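Local coordinates for protein TRAP dicarboxylate transporter-DctP subunit (Rhodobacter sphaeroides, PDB 4PE3) that probably binds a small solute, most likely an organic acid, in the periplasm and delivers it to a TRAP-type membrane transporter, at residues Phe33-Ser38 / Val64-Met69; Pro44-Gln49 / Leu68-Thr73; Glu155-Lys160 / Ile209-Tyr214; Ala229-Tyr234 / Lys294-Asp299. One frame throughout, in Å; residues are numbered along the deposited sequence.

Overall arrangement
Contacts 1 and 2 belong to one beta-alpha-beta unit and share Leu-68 and Met-69: contact 1 pairs its two strands, contact 2 sets the start of its helix against the second strand. Their centres are 9 Å apart, and Ser-37 OG of one lies 2.6 Å from Gln-49 OE1 of the other. Contacts 3 and 4, centres 10 Å apart, form a second cluster, stitched by Ser-159 O to His-231 N, 2.9 Å, and Phe-157 N to Val-233 O, 3.0 Å. The clusters are separate, contacts 1 and 3 having centres 35 Å apart on opposite sides of the chain's centre, consistent with the two lobes of an open solute-binding protein. Contacts 3 and 4 each carry a zinc ion.

Contact 1 of 4, residues Phe33-Ser38 / Val64-Met69; sequences FRFQSS and VTIELM
Strands 33-37 and 65-69 pair in parallel in a beta-alpha-beta unit whose connecting helix is 44-59. Five backbone hydrogen bonds, all near 2.9 Å, run from Phe-33 N to Thr-65 O at one end to Ser-37 N to Met-69 O at the other. On one face Ile-66 reaches across the strand boundary: its CD1 sits 3.8 Å from Phe-35 CE1 and 4.0 Å from Phe-33 CB. Just before the strand, Val-64 CG1 meets CE2 of the Phe-33 ring at 3.8 Å. On the other face Met-69, a selenomethionine with two conformers, turns back at chi3 (-52°) and places SE over one face of the Arg-34 guanidinium, 3.9 Å from its NH2, a contact doubtful for the second conformer. Glu-67 OE2 lies toward the edge of that group, 4.4 Å from NE, beyond salt-bridge range. The regular backbone ladder thus separates an aromatic-aliphatic face, continued by Val-245 and Met-247, from a mixed one where charge attraction is at most long-range.

Contact 2 of 4, residues Pro44-Gln49 / Leu68-Thr73; sequences PNFELQ and LMPVGT
Phe-46 and Leu-68 make the main apolar contact here, their side chains coming from opposite directions. Leu-68 CD2 lies over one face of the Phe-46 ring in a CH-pi contact, 4.0 Å from the centroid and 22° off the ring normal, and its CG approaches Phe-46 CE1 to 3.7 Å. With CG anti to the backbone N (chi1 -176°), Phe-46 extends from the helix far enough for the CE1-CZ side of its ring to reach Pro-70 as well. There CE1 is 3.6 Å from Pro-70 CA and CZ is 4.0 Å from Pro-70 CG. Gln-49, one helical turn on, adds its CB to Leu-68 CD2 at 3.8 Å, crossing the leucine at about a right angle.

No hydrogen bond spans the two segments. The polar contribution is internal: Thr-73 N bonds to Pro-70 O, closing a type II turn, and Thr-73 OG1 adds a second bond to it from the same face, 2.7 Å. Gln-49 OE1 is hydrogen-bonded to Ser-37 OG.

Helix 44-59 packs its first turns on the end of strand 65-69, with Ile-93 of strand 91-95, in the same sheet, touching both Gln-49 and Leu-68, and Phe-270 of helix 257-291 against Gln-49.

Contact 3 of 4, residues Glu155-Lys160 / Ile209-Tyr214; sequences EAFVSK and IDAADY. With ZN (zinc ion), chain F.
Phe-157 and Ala-211 mesh on one face of an antiparallel strand pair, where the phenyl ring meets the small methyl group, CE2 lying 3.9 Å from Ala-211 CB. The ring has its CG anti to the backbone N (chi1 -160°), which carries it along the neighbouring strand, so that CD1 also comes within 3.5 Å of Ala-212 O. Next to it Ser-159 and Ala-211, both short, allow their CA atoms to approach to 4.0 Å. On the opposite face the branched bulk of Val-158 fits against the methyl of Ala-212, and its CG2 touches Tyr-214 CB. Val-158 and Ala-212 exchange two backbone hydrogen bonds, and Lys-160 N adds a third to Asp-210 O, across which the start of the lysine chain is laid.

Beyond Phe-157 the strands part. Water 1 bridges them, donating to Glu-155 OE1 and Ala-156 O and accepting from Tyr-214 N. The zinc ion lies beside this water, held by both oxygens of Glu-155 (OE1 at 2.1 Å), by Asp-213 OD1 at 2.0 Å, by the more distant Tyr-214 O at 2.4 Å and by waters 2 and 3. Asp-213 OD2 receives water 2 and a bond with His-238, which probably steadies the carboxylate. The cation probably offsets the repulsion expected between Glu-155 OE1 and Asp-213 OD1, only 3.0 Å apart, and links segment 155-160 to segment 209-214.

Contact 4 of 4, residues Ala229-Tyr234 / Lys294-Asp299; sequences APHPVY and KITVHD. With ZN (zinc ion), chain O; EDO (1,2-ethanediol), chain D.
His-231 and His-298 are joined by an imidazole-imidazole hydrogen bond, ND1 of the first to NE2 of the second at 2.9 Å. Either ring could be the donor, and the angle at hydrogen, 140°, is bent. His-231 ND1 lies in plane at the edge of the His-298 ring, but the two ring planes are inclined by 56°. His-298 ND1 is bonded to Asp-164, which probably orients its ring. The backbones run alongside: Pro-230 O and Pro-232 O accept from Thr-296 N and His-298 N, and Tyr-234 N donates to His-298 O. Pro-232 CD rests 3.3 Å from Thr-296 O and 3.6 Å from Ile-295 CG2. Water 4 links Pro-230 O, Lys-294 O and Thr-296 OG1. At the far end Asp-299 holds a zinc ion through OD2, 2.0 Å, and OD1, 2.4 Å, with three waters; OD1 also bonds to Arg-305. Segment 229-234 bonds antiparallel to edge strand 157-159 and runs roughly along 294-299, so these irregular segments continue the hydrogen bonding beyond that sheet's edge.

Contact 1 of 4, residues Phe33-Ser38 / Val64-Met69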
loop_
_atom_site.group_PDB
_atom_site.type_symbol
_atom_site.label_atom_id
_atom_site.label_comp_id
_atom_site.label_asym_id
_atom_site.label_seq_id
_atom_site.Cartn_x
_atom_site.Cartn_y
_atom_site.Cartn_z
ATOM N N PHE A 33 3.253 -19.847 -16.075
ATOM C CA PHE A 33 3.956 -19.306 -14.917
ATOM C C PHE A 33 3.082 -19.337 -13.666
ATOM O O PHE A 33 1.995 -18.763 -13.648
ATOM C CB PHE A 33 4.334 -17.841 -15.138
ATOM C CG PHE A 33 5.242 -17.601 -16.322
ATOM C CD1 PHE A 33 6.355 -18.395 -16.570
ATOM C CD2 PHE A 33 4.976 -16.546 -17.176
ATOM C CE1 PHE A 33 7.176 -18.126 -17.652
ATOM C CE2 PHE A 33 5.796 -16.291 -18.265
ATOM C CZ PHE A 33 6.879 -17.078 -18.494
ATOM N N ARG A 34 3.607 -19.917 -12.603
ATOM C CA ARG A 34 2.893 -20.020 -11.326
ATOM C C ARG A 34 3.278 -18.856 -10.407
ATOM O O ARG A 34 4.473 -18.661 -10.113
ATOM C CB ARG A 34 3.240 -21.352 -10.671
ATOM C CG ARG A 34 3.399 -22.487 -11.677
ATOM C CD ARG A 34 4.194 -23.627 -11.087
ATOM N NE ARG A 34 3.378 -24.426 -10.180
ATOM C CZ ARG A 34 3.769 -24.874 -8.990
ATOM N NH1 ARG A 34 4.983 -24.609 -8.519
ATOM N NH2 ARG A 34 2.931 -25.608 -8.268
ATOM N N PHE A 35 2.282 -18.084 -9.999
ATOM C CA PHE A 35 2.465 -16.947 -9.112
ATOM C C PHE A 35 1.808 -17.192 -7.777
ATOM O O PHE A 35 0.669 -17.646 -7.739
ATOM C CB PHE A 35 1.808 -15.718 -9.717
ATOM C CG PHE A 35 2.659 -14.979 -10.681
ATOM C CD1 PHE A 35 3.107 -15.575 -11.844
ATOM C CD2 PHE A 35 2.995 -13.653 -10.434
ATOM C CE1 PHE A 35 3.881 -14.867 -12.733
ATOM C CE2 PHE A 35 3.775 -12.951 -11.333
ATOM C CZ PHE A 35 4.220 -13.567 -12.473
ATOM N N GLN A 36 2.491 -16.929 -6.680
ATOM C CA GLN A 36 1.896 -17.028 -5.373
ATOM C C GLN A 36 1.500 -15.661 -4.830
ATOM O O GLN A 36 2.283 -14.700 -4.893
ATOM C CB GLN A 36 2.831 -17.708 -4.400
ATOM C CG GLN A 36 2.101 -18.072 -3.134
ATOM C CD GLN A 36 2.924 -18.871 -2.179
ATOM O OE1 GLN A 36 3.142 -20.072 -2.380
ATOM N NE2 GLN A 36 3.407 -18.217 -1.128
ATOM N N SER A 37 0.280 -15.556 -4.322
ATOM C CA SER A 37 -0.270 -14.337 -3.743
ATOM C C SER A 37 0.108 -14.258 -2.280
ATOM O O SER A 37 0.416 -15.264 -1.658
ATOM C CB SER A 37 -1.788 -14.406 -3.875
ATOM O OG SER A 37 -2.382 -13.221 -3.348
ATOM N N SER A 38 0.057 -13.056 -1.717
ATOM C CA SER A 38 0.092 -12.903 -0.257
ATOM C C SER A 38 -1.298 -13.039 0.391
ATOM O O SER A 38 -1.424 -13.019 1.609
ATOM C CB SER A 38 0.708 -11.543 0.106
ATOM O OG SER A 38 -0.015 -10.520 -0.527
ATOM N N VAL A 64 0.769 -17.158 -23.070
ATOM C CA VAL A 64 1.254 -17.116 -21.695
ATOM C C VAL A 64 0.051 -17.272 -20.781
ATOM O O VAL A 64 -0.964 -16.610 -20.980
ATOM C CB VAL A 64 1.981 -15.781 -21.363
ATOM C CG1 VAL A 64 2.460 -15.773 -19.913
ATOM C CG2 VAL A 64 3.142 -15.531 -22.317
ATOM N N THR A 65 0.161 -18.184 -19.821
ATOM C CA THR A 65 -0.867 -18.385 -18.812
ATOM C C THR A 65 -0.242 -18.195 -17.432
ATOM O O THR A 65 0.957 -18.446 -17.237
ATOM C CB THR A 65 -1.498 -19.784 -18.914
ATOM O OG1 THR A 65 -0.525 -20.783 -18.604
ATOM C CG2 THR A 65 -2.041 -20.045 -20.317
ATOM N N ILE A 66 -1.053 -17.726 -16.491
ATOM C CA ILE A 66 -0.626 -17.498 -15.126
ATOM C C ILE A 66 -1.495 -18.369 -14.242
ATOM O O ILE A 66 -2.723 -18.318 -14.332
ATOM C CB ILE A 66 -0.870 -16.037 -14.686
ATOM C CG1 ILE A 66 -0.119 -15.048 -15.584
ATOM C CG2 ILE A 66 -0.488 -15.822 -13.218
ATOM C CD1 ILE A 66 1.386 -15.200 -15.564
ATOM N N GLU A 67 -0.859 -19.168 -13.400
ATOM C CA GLU A 67 -1.566 -19.915 -12.375
ATOM C C GLU A 67 -1.427 -19.181 -11.048
ATOM O O GLU A 67 -0.334 -19.106 -10.494
ATOM C CB GLU A 67 -0.981 -21.312 -12.267
ATOM C CG GLU A 67 -1.735 -22.192 -11.331
ATOM C CD GLU A 67 -1.604 -23.641 -11.700
ATOM O OE1 GLU A 67 -2.601 -24.359 -11.523
ATOM O OE2 GLU A 67 -0.519 -24.059 -12.172
ATOM N N LEU A 68 -2.537 -18.648 -10.531
ATOM C CA LEU A 68 -2.532 -17.871 -9.306
ATOM C C LEU A 68 -2.796 -18.763 -8.083
ATOM O O LEU A 68 -3.833 -19.413 -8.008
ATOM C CB LEU A 68 -3.607 -16.779 -9.401
ATOM C CG LEU A 68 -3.788 -15.860 -8.194
ATOM C CD1 LEU A 68 -2.598 -14.929 -8.052
ATOM C CD2 LEU A 68 -5.127 -15.093 -8.310
HETATM N N MSE A 69 -1.888 -18.765 -7.121
HETATM C CA MSE A 69 -1.974 -19.660 -5.977
HETATM C C MSE A 69 -2.068 -18.857 -4.684
HETATM O O MSE A 69 -1.322 -17.915 -4.485
HETATM C CB MSE A 69 -0.739 -20.559 -5.952
HETATM C CG MSE A 69 -0.584 -21.413 -7.209
HETATM SE SE MSE A 69 1.142 -22.318 -7.328
HETATM C CE MSE A 69 2.317 -20.793 -7.044
#

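Contact 2 of 4, residues Pro44-Gln49 / Leu68-Thr73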
loop_
_atom_site.group_PDB
_atom_site.type_symbol
_atom_site.label_atom_id
_atom_site.label_comp_id
_atom_site.label_asym_id
_atom_site.label_seq_id
_atom_site.Cartn_x
_atom_site.Cartn_y
_atom_site.Cartn_z
ATOM N N PRO A 44 -10.941 -10.653 -0.985
ATOM C CA PRO A 44 -11.402 -9.909 -2.153
ATOM C C PRO A 44 -10.244 -9.462 -3.053
ATOM O O PRO A 44 -10.410 -9.283 -4.270
ATOM C CB PRO A 44 -12.154 -8.715 -1.549
ATOM C CG PRO A 44 -11.630 -8.611 -0.154
ATOM C CD PRO A 44 -11.313 -10.007 0.279
ATOM N N ASN A 45 -9.064 -9.276 -2.471
ATOM C CA ASN A 45 -7.919 -8.880 -3.261
ATOM C C ASN A 45 -7.365 -10.079 -4.029
ATOM O O ASN A 45 -6.938 -9.935 -5.165
ATOM C CB ASN A 45 -6.880 -8.201 -2.368
ATOM C CG ASN A 45 -7.353 -6.838 -1.890
ATOM O OD1 ASN A 45 -7.830 -6.032 -2.685
ATOM N ND2 ASN A 45 -7.269 -6.609 -0.598
ATOM N N PHE A 46 -7.383 -11.262 -3.425
ATOM C CA PHE A 46 -7.067 -12.469 -4.167
ATOM C C PHE A 46 -7.963 -12.580 -5.388
ATOM O O PHE A 46 -7.520 -12.846 -6.502
ATOM C CB PHE A 46 -7.233 -13.719 -3.307
ATOM C CG PHE A 46 -6.830 -14.959 -4.029
ATOM C CD1 PHE A 46 -5.484 -15.319 -4.122
ATOM C CD2 PHE A 46 -7.777 -15.763 -4.647
ATOM C CE1 PHE A 46 -5.100 -16.448 -4.811
ATOM C CE2 PHE A 46 -7.406 -16.898 -5.336
ATOM C CZ PHE A 46 -6.052 -17.241 -5.416
ATOM N N GLU A 47 -9.267 -12.410 -5.187
ATOM C CA GLU A 47 -10.183 -12.479 -6.327
ATOM C C GLU A 47 -9.884 -11.467 -7.434
ATOM O O GLU A 47 -9.959 -11.786 -8.627
ATOM C CB GLU A 47 -11.628 -12.336 -5.851
ATOM C CG GLU A 47 -12.136 -13.570 -5.149
ATOM C CD GLU A 47 -12.126 -14.745 -6.083
ATOM O OE1 GLU A 47 -12.677 -14.636 -7.201
ATOM O OE2 GLU A 47 -11.523 -15.744 -5.727
ATOM N N LEU A 48 -9.524 -10.257 -7.036
ATOM C CA LEU A 48 -9.163 -9.231 -8.006
ATOM C C LEU A 48 -7.896 -9.612 -8.767
ATOM O O LEU A 48 -7.733 -9.241 -9.941
ATOM C CB LEU A 48 -9.011 -7.859 -7.325
ATOM C CG LEU A 48 -10.330 -7.137 -6.989
ATOM C CD1 LEU A 48 -10.150 -6.026 -5.929
ATOM C CD2 LEU A 48 -10.942 -6.568 -8.233
ATOM N N GLN A 49 -7.013 -10.350 -8.110
ATOM C CA GLN A 49 -5.774 -10.772 -8.760
ATOM C C GLN A 49 -6.021 -11.736 -9.919
ATOM O O GLN A 49 -5.168 -11.871 -10.802
ATOM C CB GLN A 49 -4.815 -11.358 -7.724
ATOM C CG GLN A 49 -4.260 -10.301 -6.802
ATOM C CD GLN A 49 -3.660 -10.854 -5.547
ATOM O OE1 GLN A 49 -3.420 -12.049 -5.434
ATOM N NE2 GLN A 49 -3.432 -9.994 -4.572
ATOM N N LEU A 68 -2.537 -18.648 -10.531
ATOM C CA LEU A 68 -2.532 -17.871 -9.306
ATOM C C LEU A 68 -2.796 -18.763 -8.083
ATOM O O LEU A 68 -3.833 -19.413 -8.008
ATOM C CB LEU A 68 -3.607 -16.779 -9.401
ATOM C CG LEU A 68 -3.788 -15.860 -8.194
ATOM C CD1 LEU A 68 -2.598 -14.929 -8.052
ATOM C CD2 LEU A 68 -5.127 -15.093 -8.310
HETATM N N MSE A 69 -1.888 -18.765 -7.121
HETATM C CA MSE A 69 -1.974 -19.660 -5.977
HETATM C C MSE A 69 -2.068 -18.857 -4.684
HETATM O O MSE A 69 -1.322 -17.915 -4.485
HETATM C CB MSE A 69 -0.739 -20.559 -5.952
HETATM C CG MSE A 69 -0.584 -21.413 -7.209
HETATM SE SE MSE A 69 1.142 -22.318 -7.328
HETATM C CE MSE A 69 2.317 -20.793 -7.044
ATOM N N PRO A 70 -2.979 -19.232 -3.784
ATOM C CA PRO A 70 -3.097 -18.468 -2.534
ATOM C C PRO A 70 -1.825 -18.516 -1.691
ATOM O O PRO A 70 -0.957 -19.381 -1.870
ATOM C CB PRO A 70 -4.241 -19.157 -1.788
ATOM C CG PRO A 70 -4.889 -20.043 -2.759
ATOM C CD PRO A 70 -3.955 -20.325 -3.878
ATOM N N VAL A 71 -1.702 -17.558 -0.783
ATOM C CA VAL A 71 -0.550 -17.471 0.104
ATOM C C VAL A 71 -0.278 -18.803 0.787
ATOM O O VAL A 71 -1.195 -19.479 1.248
ATOM C CB VAL A 71 -0.768 -16.353 1.143
ATOM C CG1 VAL A 71 -1.958 -16.675 2.023
ATOM C CG2 VAL A 71 0.522 -16.113 1.944
ATOM N N GLY A 72 1.006 -19.162 0.827
ATOM C CA GLY A 72 1.467 -20.340 1.527
ATOM C C GLY A 72 1.298 -21.650 0.782
ATOM O O GLY A 72 1.581 -22.704 1.348
ATOM N N THR A 73 0.831 -21.600 -0.466
ATOM C CA THR A 73 0.598 -22.837 -1.218
ATOM C C THR A 73 1.869 -23.619 -1.410
ATOM O O THR A 73 1.910 -24.816 -1.149
ATOM C CB THR A 73 0.067 -22.570 -2.625
ATOM O OG1 THR A 73 -1.243 -22.032 -2.530
ATOM C CG2 THR A 73 0.010 -23.858 -3.430
#

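Contact 3 of 4, residues Glu155-Lys160 / Ile209-Tyr214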
loop_
_atom_site.group_PDB
_atom_site.type_symbol
_atom_site.label_atom_id
_atom_site.label_comp_id
_atom_site.label_asym_id
_atom_site.label_seq_id
_atom_site.Cartn_x
_atom_site.Cartn_y
_atom_site.Cartn_z
ATOM N N GLU A 155 -5.742 3.625 3.066
ATOM C CA GLU A 155 -6.578 3.477 4.262
ATOM C C GLU A 155 -7.265 4.782 4.589
ATOM O O GLU A 155 -6.738 5.852 4.269
ATOM C CB GLU A 155 -5.732 3.009 5.446
ATOM C CG GLU A 155 -5.086 1.617 5.256
ATOM C CD GLU A 155 -4.618 1.011 6.558
ATOM O OE1 GLU A 155 -4.672 1.677 7.586
ATOM O OE2 GLU A 155 -4.161 -0.156 6.561
ATOM N N ALA A 156 -8.443 4.704 5.207
ATOM C CA ALA A 156 -9.076 5.874 5.802
ATOM C C ALA A 156 -8.754 5.905 7.284
ATOM O O ALA A 156 -8.467 4.878 7.880
ATOM C CB ALA A 156 -10.565 5.809 5.589
ATOM N N PHE A 157 -8.805 7.087 7.893
ATOM C CA PHE A 157 -8.495 7.212 9.308
ATOM C C PHE A 157 -9.785 7.138 10.104
ATOM O O PHE A 157 -10.800 7.695 9.699
ATOM C CB PHE A 157 -7.814 8.582 9.543
ATOM C CG PHE A 157 -7.021 8.680 10.830
ATOM C CD1 PHE A 157 -6.017 7.785 11.109
ATOM C CD2 PHE A 157 -7.246 9.702 11.725
ATOM C CE1 PHE A 157 -5.271 7.868 12.276
ATOM C CE2 PHE A 157 -6.504 9.806 12.898
ATOM C CZ PHE A 157 -5.501 8.885 13.161
ATOM N N VAL A 158 -9.685 6.534 11.280
ATOM C CA VAL A 158 -10.779 6.434 12.240
ATOM C C VAL A 158 -10.500 7.449 13.355
ATOM O O VAL A 158 -9.404 7.454 13.912
ATOM C CB VAL A 158 -10.845 5.023 12.834
ATOM C CG1 VAL A 158 -11.856 4.971 14.003
ATOM C CG2 VAL A 158 -11.183 4.004 11.755
ATOM N N SER A 159 -11.463 8.311 13.664
ATOM C CA SER A 159 -11.274 9.263 14.752
ATOM C C SER A 159 -12.592 9.636 15.410
ATOM O O SER A 159 -13.571 9.897 14.727
ATOM C CB SER A 159 -10.548 10.541 14.271
ATOM O OG SER A 159 -10.339 11.401 15.378
ATOM N N LYS A 160 -12.582 9.697 16.741
ATOM C CA LYS A 160 -13.705 10.176 17.534
ATOM C C LYS A 160 -13.731 11.691 17.642
ATOM O O LYS A 160 -14.774 12.264 17.946
ATOM C CB LYS A 160 -13.633 9.663 18.976
ATOM C CG LYS A 160 -13.827 8.206 19.162
ATOM C CD LYS A 160 -13.556 7.761 20.602
ATOM C CE LYS A 160 -14.628 8.251 21.578
ATOM N NZ LYS A 160 -14.561 7.465 22.844
ATOM N N ILE A 209 -8.230 4.506 23.313
ATOM C CA ILE A 209 -7.786 5.282 22.165
ATOM C C ILE A 209 -8.899 6.228 21.706
ATOM O O ILE A 209 -10.087 5.995 21.949
ATOM C CB ILE A 209 -7.364 4.380 20.974
ATOM C CG1 ILE A 209 -8.484 3.386 20.645
ATOM C CG2 ILE A 209 -6.074 3.643 21.301
ATOM C CD1 ILE A 209 -8.226 2.541 19.405
ATOM N N ASP A 210 -8.494 7.292 21.031
ATOM C CA ASP A 210 -9.367 8.307 20.474
ATOM C C ASP A 210 -9.485 8.199 18.954
ATOM O O ASP A 210 -10.377 8.770 18.329
ATOM C CB ASP A 210 -8.766 9.720 20.710
ATOM C CG ASP A 210 -8.389 10.016 22.165
ATOM O OD1 ASP A 210 -9.255 9.907 23.061
ATOM O OD2 ASP A 210 -7.233 10.454 22.412
ATOM N N ALA A 211 -8.552 7.474 18.353
ATOM C CA ALA A 211 -8.415 7.404 16.898
ATOM C C ALA A 211 -7.617 6.149 16.540
ATOM O O ALA A 211 -6.970 5.553 17.399
ATOM C CB ALA A 211 -7.699 8.645 16.376
ATOM N N ALA A 212 -7.627 5.766 15.276
ATOM C CA ALA A 212 -6.934 4.558 14.880
ATOM C C ALA A 212 -6.604 4.487 13.424
ATOM O O ALA A 212 -7.392 4.870 12.570
ATOM C CB ALA A 212 -7.779 3.327 15.242
ATOM N N ASP A 213 -5.417 3.941 13.164
ATOM C CA ASP A 213 -5.162 3.209 11.939
ATOM C C ASP A 213 -5.993 1.941 11.973
ATOM O O ASP A 213 -5.915 1.198 12.938
ATOM C CB ASP A 213 -3.659 2.871 11.889
ATOM C CG ASP A 213 -3.277 2.034 10.693
ATOM O OD1 ASP A 213 -3.951 1.018 10.422
ATOM O OD2 ASP A 213 -2.267 2.370 10.032
ATOM N N TYR A 214 -6.790 1.697 10.944
ATOM C CA TYR A 214 -7.449 0.416 10.803
ATOM C C TYR A 214 -7.263 0.007 9.343
ATOM O O TYR A 214 -6.128 -0.432 8.960
ATOM C CB TYR A 214 -8.906 0.461 11.306
ATOM C CG TYR A 214 -9.480 -0.917 11.567
ATOM C CD1 TYR A 214 -9.016 -1.694 12.621
ATOM C CD2 TYR A 214 -10.456 -1.449 10.743
ATOM C CE1 TYR A 214 -9.506 -2.965 12.843
ATOM C CE2 TYR A 214 -10.963 -2.724 10.965
ATOM C CZ TYR A 214 -10.487 -3.456 12.017
ATOM O OH TYR A 214 -11.007 -4.706 12.237
HETATM ZN ZN ZN F . -3.833 0.119 8.658
HETATM O O HOH W 1 -6.205 3.581 8.835
HETATM O O HOH W 2 -1.905 0.671 8.043
HETATM O O HOH W 3 -3.621 -1.816 9.100
#

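Contact 4 of 4, residues Ala229-Tyr234 / Lys294-Asp299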
loop_
_atom_site.group_PDB
_atom_site.type_symbol
_atom_site.label_atom_id
_atom_site.label_comp_id
_atom_site.label_asym_id
_atom_site.label_seq_id
_atom_site.Cartn_x
_atom_site.Cartn_y
_atom_site.Cartn_z
ATOM N N ALA A 229 -16.994 6.418 16.313
ATOM C CA ALA A 229 -15.941 7.435 16.183
ATOM C C ALA A 229 -16.302 8.244 14.946
ATOM O O ALA A 229 -15.908 7.918 13.829
ATOM C CB ALA A 229 -14.590 6.765 16.049
ATOM N N PRO A 230 -17.125 9.287 15.124
ATOM C CA PRO A 230 -17.859 9.864 13.992
ATOM C C PRO A 230 -17.140 11.003 13.247
ATOM O O PRO A 230 -17.804 11.785 12.590
ATOM C CB PRO A 230 -19.168 10.340 14.647
ATOM C CG PRO A 230 -18.770 10.673 16.040
ATOM C CD PRO A 230 -17.683 9.721 16.429
ATOM N N HIS A 231 -15.814 11.002 13.267
ATOM C CA HIS A 231 -15.018 11.972 12.527
ATOM C C HIS A 231 -13.914 11.317 11.708
ATOM O O HIS A 231 -12.731 11.643 11.844
ATOM C CB HIS A 231 -14.394 12.985 13.496
ATOM C CG HIS A 231 -15.378 13.938 14.076
ATOM N ND1 HIS A 231 -16.023 14.886 13.316
ATOM C CD2 HIS A 231 -15.847 14.077 15.337
ATOM C CE1 HIS A 231 -16.842 15.580 14.086
ATOM N NE2 HIS A 231 -16.763 15.100 15.311
ATOM N N PRO A 232 -14.277 10.396 10.810
ATOM C CA PRO A 232 -13.244 9.812 9.945
ATOM C C PRO A 232 -12.575 10.829 9.029
ATOM O O PRO A 232 -13.180 11.855 8.697
ATOM C CB PRO A 232 -14.036 8.793 9.117
ATOM C CG PRO A 232 -15.431 9.324 9.091
ATOM C CD PRO A 232 -15.620 9.913 10.473
ATOM N N VAL A 233 -11.343 10.524 8.612
ATOM C CA VAL A 233 -10.680 11.290 7.577
ATOM C C VAL A 233 -10.609 10.414 6.342
ATOM O O VAL A 233 -10.024 9.317 6.354
ATOM C CB VAL A 233 -9.287 11.783 8.003
ATOM C CG1 VAL A 233 -8.687 12.692 6.932
ATOM C CG2 VAL A 233 -9.352 12.554 9.307
ATOM N N TYR A 234 -11.206 10.909 5.260
ATOM C CA TYR A 234 -11.274 10.211 3.995
ATOM C C TYR A 234 -11.232 11.231 2.862
ATOM O O TYR A 234 -12.015 12.197 2.883
ATOM C CB TYR A 234 -12.591 9.404 3.896
ATOM C CG TYR A 234 -12.741 8.841 2.513
ATOM C CD1 TYR A 234 -12.079 7.674 2.156
ATOM C CD2 TYR A 234 -13.474 9.502 1.543
ATOM C CE1 TYR A 234 -12.146 7.166 0.858
ATOM C CE2 TYR A 234 -13.557 9.011 0.233
ATOM C CZ TYR A 234 -12.899 7.836 -0.099
ATOM O OH TYR A 234 -12.988 7.387 -1.405
ATOM N N LYS A 294 -24.972 11.620 11.226
ATOM C CA LYS A 294 -24.171 11.758 12.445
ATOM C C LYS A 294 -22.670 11.799 12.180
ATOM O O LYS A 294 -21.902 12.377 12.958
ATOM C CB LYS A 294 -24.505 10.612 13.423
ATOM C CG LYS A 294 -25.918 10.681 14.030
ATOM C CD LYS A 294 -26.118 11.985 14.823
ATOM C CE LYS A 294 -27.481 12.131 15.430
ATOM N NZ LYS A 294 -27.673 13.541 15.902
ATOM N N ILE A 295 -22.237 11.199 11.084
ATOM C CA ILE A 295 -20.826 11.052 10.798
ATOM C C ILE A 295 -20.353 12.214 9.913
ATOM O O ILE A 295 -21.005 12.547 8.927
ATOM C CB ILE A 295 -20.555 9.708 10.120
ATOM C CG1 ILE A 295 -20.920 8.556 11.082
ATOM C CG2 ILE A 295 -19.090 9.612 9.677
ATOM C CD1 ILE A 295 -21.013 7.189 10.406
ATOM N N THR A 296 -19.250 12.840 10.310
ATOM C CA THR A 296 -18.629 13.927 9.542
ATOM C C THR A 296 -17.395 13.375 8.860
ATOM O O THR A 296 -16.459 12.910 9.510
ATOM C CB THR A 296 -18.216 15.082 10.449
ATOM O OG1 THR A 296 -19.367 15.564 11.143
ATOM C CG2 THR A 296 -17.618 16.223 9.634
ATOM N N VAL A 297 -17.392 13.377 7.534
ATOM C CA VAL A 297 -16.263 12.829 6.796
ATOM C C VAL A 297 -15.334 13.980 6.422
ATOM O O VAL A 297 -15.718 14.856 5.655
ATOM C CB VAL A 297 -16.732 12.088 5.554
ATOM C CG1 VAL A 297 -15.538 11.496 4.773
ATOM C CG2 VAL A 297 -17.733 10.989 5.963
ATOM N N HIS A 298 -14.139 13.990 6.996
ATOM C CA HIS A 298 -13.202 15.102 6.786
ATOM C C HIS A 298 -12.240 14.771 5.667
ATOM O O HIS A 298 -11.601 13.724 5.685
ATOM C CB HIS A 298 -12.390 15.335 8.042
ATOM C CG HIS A 298 -13.207 15.679 9.237
ATOM N ND1 HIS A 298 -13.249 16.959 9.738
ATOM C CD2 HIS A 298 -13.999 14.934 10.043
ATOM C CE1 HIS A 298 -14.024 16.996 10.798
ATOM N NE2 HIS A 298 -14.493 15.782 11.001
ATOM N N ASP A 299 -12.138 15.659 4.683
ATOM C CA ASP A 299 -11.159 15.540 3.595
ATOM C C ASP A 299 -10.092 16.619 3.801
ATOM O O ASP A 299 -10.336 17.803 3.531
ATOM C CB ASP A 299 -11.872 15.720 2.251
ATOM C CG ASP A 299 -10.940 15.626 1.030
ATOM O OD1 ASP A 299 -9.773 15.229 1.106
ATOM O OD2 ASP A 299 -11.402 15.981 -0.067
HETATM ZN ZN ZN O . -9.831 15.816 -1.266
HETATM C C1 EDO D . -10.152 5.579 -2.662
HETATM O O1 EDO D . -11.399 5.355 -1.989
HETATM C C2 EDO D . -9.039 5.900 -1.666
HETATM O O2 EDO D . -9.265 7.169 -1.070
HETATM O O HOH W 4 -19.624 13.910 13.400
HETATM O O HOH W 5 -8.056 14.884 -0.790
HETATM O O HOH W 6 -10.762 14.049 -2.027
HETATM O O HOH W 7 -9.492 17.836 -1.234
#